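Long-range contact in Es1 family protein (Ehrlichia chaffeensis, PDB 3L3B), which belongs to the DJ-1/PfpI family, carries an amidotransferase-like domain and is probably linked to isoprenoid biosynthesis: residues B[30-41]-B[85-93]. Numbering follows the deposited sequence.
Sequences LAGCGHMDGSEI and ILVESARIA
L30 lies against S89 and I92 where the loop after strand 24-29, the first strand in sequence and an inner one of the DJ-1/PfpI-type α/β sheet, packs against helix 85-92. Its CB sits 3.5 Å from S89 OG, while CD1 reaches on to I92 CG2. At A31 it is the backbone that is covered: I85 CG2 presses on A31 C at 3.5 Å. The A31 amide turns to S39 OG (2.9 Å, N-H...O angle 158°), tying the two ends of the loop together. The backbones come nearest at G32, whose CA lies 4.5 Å from S89 CA. S89 OG donates to I85 O at 2.7 Å, above the carbonyl plane on the face opposite the S89 amide. C33 packs its CB on E88 O, and SG, anti to the backbone N (chi1 -179°), touches both R91 CB and I92 CG1. R91 NE makes a salt bridge with E88 OE1, a poorly angled hydrogen bond, while NH1 and NH2 go to C33 O and D37 OD2 of the second subunit and E88 OE2 pairs with its R83, placing this buried contact at the dimer interface. From S39 and I41 the loop closes around I92, whose CD1 lies 3.5 Å from G32 O.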
loop_
_atom_site.group_PDB
_atom_site.type_symbol
_atom_site.label_atom_id
_atom_site.label_comp_id
_atom_site.label_asym_id
_atom_site.label_seq_id
_atom_site.Cartn_x
_atom_site.Cartn_y
_atom_site.Cartn_z
ATOM N N LEU B 30 -10.818 7.314 1.203
ATOM C CA LEU B 30 -10.622 5.910 1.019
ATOM C C LEU B 30 -11.942 5.134 1.118
ATOM O O LEU B 30 -12.941 5.580 1.746
ATOM C CB LEU B 30 -9.658 5.443 2.115
ATOM C CG LEU B 30 -8.262 6.058 2.181
ATOM C CD1 LEU B 30 -7.477 5.460 3.348
ATOM C CD2 LEU B 30 -7.526 5.755 0.865
ATOM N N ALA B 31 -11.948 3.971 0.468
ATOM C CA ALA B 31 -13.153 3.178 0.352
ATOM C C ALA B 31 -12.987 1.765 0.882
ATOM O O ALA B 31 -13.849 0.961 0.608
ATOM C CB ALA B 31 -13.625 3.107 -1.116
ATOM N N GLY B 32 -11.892 1.471 1.605
ATOM C CA GLY B 32 -11.622 0.143 2.110
ATOM C C GLY B 32 -10.142 -0.146 1.834
ATOM O O GLY B 32 -9.359 0.749 1.596
ATOM N N CYS B 33 -9.740 -1.392 1.903
ATOM C CA CYS B 33 -8.316 -1.711 1.733
ATOM C C CYS B 33 -8.155 -2.893 0.804
ATOM O O CYS B 33 -8.002 -4.039 1.245
ATOM C CB CYS B 33 -7.728 -1.979 3.101
ATOM S SG CYS B 33 -5.994 -2.372 3.095
ATOM N N GLY B 34 -8.182 -2.623 -0.483
ATOM C CA GLY B 34 -8.097 -3.674 -1.517
ATOM C C GLY B 34 -8.742 -3.286 -2.828
ATOM O O GLY B 34 -9.840 -2.745 -2.839
ATOM N N HIS B 35 -8.074 -3.565 -3.951
ATOM C CA HIS B 35 -8.579 -3.133 -5.220
ATOM C C HIS B 35 -9.946 -3.701 -5.643
ATOM O O HIS B 35 -10.689 -3.039 -6.418
ATOM C CB HIS B 35 -7.536 -3.329 -6.337
ATOM C CG HIS B 35 -7.467 -4.705 -6.934
ATOM N ND1 HIS B 35 -6.807 -5.747 -6.340
ATOM C CD2 HIS B 35 -7.887 -5.171 -8.143
ATOM C CE1 HIS B 35 -6.885 -6.824 -7.108
ATOM N NE2 HIS B 35 -7.520 -6.493 -8.220
ATOM N N MET B 36 -10.309 -4.884 -5.157
ATOM C CA MET B 36 -11.590 -5.489 -5.544
ATOM C C MET B 36 -12.782 -5.125 -4.656
ATOM O O MET B 36 -13.930 -5.298 -5.073
ATOM C CB MET B 36 -11.450 -7.018 -5.662
ATOM C CG MET B 36 -10.324 -7.428 -6.583
ATOM S SD MET B 36 -10.229 -9.165 -6.957
ATOM C CE MET B 36 -11.466 -9.217 -8.227
ATOM N N ASP B 37 -12.554 -4.559 -3.466
ATOM C CA ASP B 37 -13.680 -4.215 -2.586
ATOM C C ASP B 37 -13.526 -2.945 -1.801
ATOM O O ASP B 37 -14.399 -2.631 -0.967
ATOM C CB ASP B 37 -14.002 -5.362 -1.605
ATOM C CG ASP B 37 -12.854 -5.684 -0.635
ATOM O OD1 ASP B 37 -11.885 -4.900 -0.481
ATOM O OD2 ASP B 37 -12.936 -6.782 0.001
ATOM N N GLY B 38 -12.494 -2.173 -2.155
ATOM C CA GLY B 38 -12.056 -1.040 -1.375
ATOM C C GLY B 38 -11.287 -0.090 -2.290
ATOM O O GLY B 38 -11.500 -0.074 -3.517
ATOM N N SER B 39 -10.339 0.613 -1.683
ATOM C CA SER B 39 -9.341 1.385 -2.415
ATOM C C SER B 39 -8.193 0.543 -2.906
ATOM O O SER B 39 -7.710 -0.356 -2.200
ATOM C CB SER B 39 -8.755 2.479 -1.522
ATOM O OG SER B 39 -9.697 3.475 -1.244
ATOM N N GLU B 40 -7.711 0.882 -4.097
ATOM C CA GLU B 40 -6.492 0.295 -4.669
ATOM C C GLU B 40 -5.329 0.727 -3.763
ATOM O O GLU B 40 -5.047 1.900 -3.549
ATOM C CB GLU B 40 -6.312 0.809 -6.096
ATOM C CG GLU B 40 -5.690 -0.164 -7.098
ATOM C CD GLU B 40 -4.381 -0.667 -6.660
ATOM O OE1 GLU B 40 -4.129 -1.901 -6.863
ATOM O OE2 GLU B 40 -3.614 0.169 -6.093
ATOM N N ILE B 41 -4.721 -0.247 -3.150
ATOM C CA ILE B 41 -3.711 -0.032 -2.093
ATOM C C ILE B 41 -2.471 0.637 -2.670
ATOM O O ILE B 41 -1.928 1.524 -2.028
ATOM C CB ILE B 41 -3.361 -1.347 -1.418
ATOM C CG1 ILE B 41 -4.538 -1.922 -0.620
ATOM C CG2 ILE B 41 -2.088 -1.224 -0.549
ATOM C CD1 ILE B 41 -4.300 -3.433 -0.259
ATOM N N ILE B 85 -15.908 -0.127 5.949
ATOM C CA ILE B 85 -15.062 0.697 5.124
ATOM C C ILE B 85 -14.053 1.506 5.917
ATOM O O ILE B 85 -12.880 1.548 5.562
ATOM C CB ILE B 85 -15.887 1.653 4.242
ATOM C CG1 ILE B 85 -16.747 0.917 3.208
ATOM C CG2 ILE B 85 -14.999 2.664 3.576
ATOM C CD1 ILE B 85 -17.771 1.913 2.515
ATOM N N LEU B 86 -14.491 2.080 7.026
ATOM C CA LEU B 86 -13.609 2.925 7.845
ATOM C C LEU B 86 -12.574 2.092 8.620
ATOM O O LEU B 86 -11.395 2.434 8.641
ATOM C CB LEU B 86 -14.454 3.790 8.804
ATOM C CG LEU B 86 -13.779 4.723 9.811
ATOM C CD1 LEU B 86 -12.884 5.704 9.081
ATOM C CD2 LEU B 86 -14.828 5.501 10.649
ATOM N N VAL B 87 -13.001 1.007 9.248
ATOM C CA VAL B 87 -12.083 0.095 9.927
ATOM C C VAL B 87 -11.033 -0.441 8.971
ATOM O O VAL B 87 -9.837 -0.435 9.261
ATOM C CB VAL B 87 -12.861 -1.063 10.637
ATOM C CG1 VAL B 87 -11.884 -2.186 11.207
ATOM C CG2 VAL B 87 -13.751 -0.490 11.739
ATOM N N GLU B 88 -11.449 -0.889 7.802
ATOM C CA GLU B 88 -10.479 -1.364 6.804
ATOM C C GLU B 88 -9.543 -0.280 6.214
ATOM O O GLU B 88 -8.363 -0.515 5.988
ATOM C CB GLU B 88 -11.197 -2.122 5.697
ATOM C CG GLU B 88 -11.941 -3.378 6.153
ATOM C CD GLU B 88 -11.181 -4.238 7.132
ATOM O OE1 GLU B 88 -10.017 -4.603 6.810
ATOM O OE2 GLU B 88 -11.740 -4.554 8.213
ATOM N N SER B 89 -10.081 0.908 5.941
ATOM C CA SER B 89 -9.288 2.017 5.504
ATOM C C SER B 89 -8.204 2.381 6.505
ATOM O O SER B 89 -7.148 2.869 6.098
ATOM C CB SER B 89 -10.166 3.289 5.245
ATOM O OG SER B 89 -11.124 3.068 4.216
ATOM N N ALA B 90 -8.450 2.175 7.797
ATOM C CA ALA B 90 -7.432 2.410 8.809
ATOM C C ALA B 90 -6.139 1.590 8.589
ATOM O O ALA B 90 -5.083 1.976 9.105
ATOM C CB ALA B 90 -8.007 2.123 10.257
ATOM N N ARG B 91 -6.213 0.477 7.841
ATOM C CA ARG B 91 -5.015 -0.264 7.455
ATOM C C ARG B 91 -4.125 0.581 6.588
ATOM O O ARG B 91 -2.977 0.734 6.884
ATOM C CB ARG B 91 -5.360 -1.594 6.783
ATOM C CG ARG B 91 -6.123 -2.528 7.767
ATOM C CD ARG B 91 -6.745 -3.778 7.137
ATOM N NE ARG B 91 -7.312 -4.605 8.212
ATOM C CZ ARG B 91 -6.606 -5.490 8.944
ATOM N NH1 ARG B 91 -5.334 -5.704 8.659
ATOM N NH2 ARG B 91 -7.183 -6.141 9.957
ATOM N N ILE B 92 -4.661 1.158 5.526
ATOM C CA ILE B 92 -3.918 1.996 4.636
ATOM C C ILE B 92 -3.430 3.246 5.357
ATOM O O ILE B 92 -2.295 3.704 5.146
ATOM C CB ILE B 92 -4.807 2.383 3.432
ATOM C CG1 ILE B 92 -5.014 1.179 2.519
ATOM C CG2 ILE B 92 -4.183 3.513 2.586
ATOM C CD1 ILE B 92 -5.905 1.488 1.281
ATOM N N ALA B 93 -4.280 3.783 6.229
ATOM C CA ALA B 93 -3.962 5.001 6.969
ATOM C C ALA B 93 -3.085 4.775 8.179
ATOM O O ALA B 93 -2.797 5.742 8.873
ATOM C CB ALA B 93 -5.299 5.716 7.437
#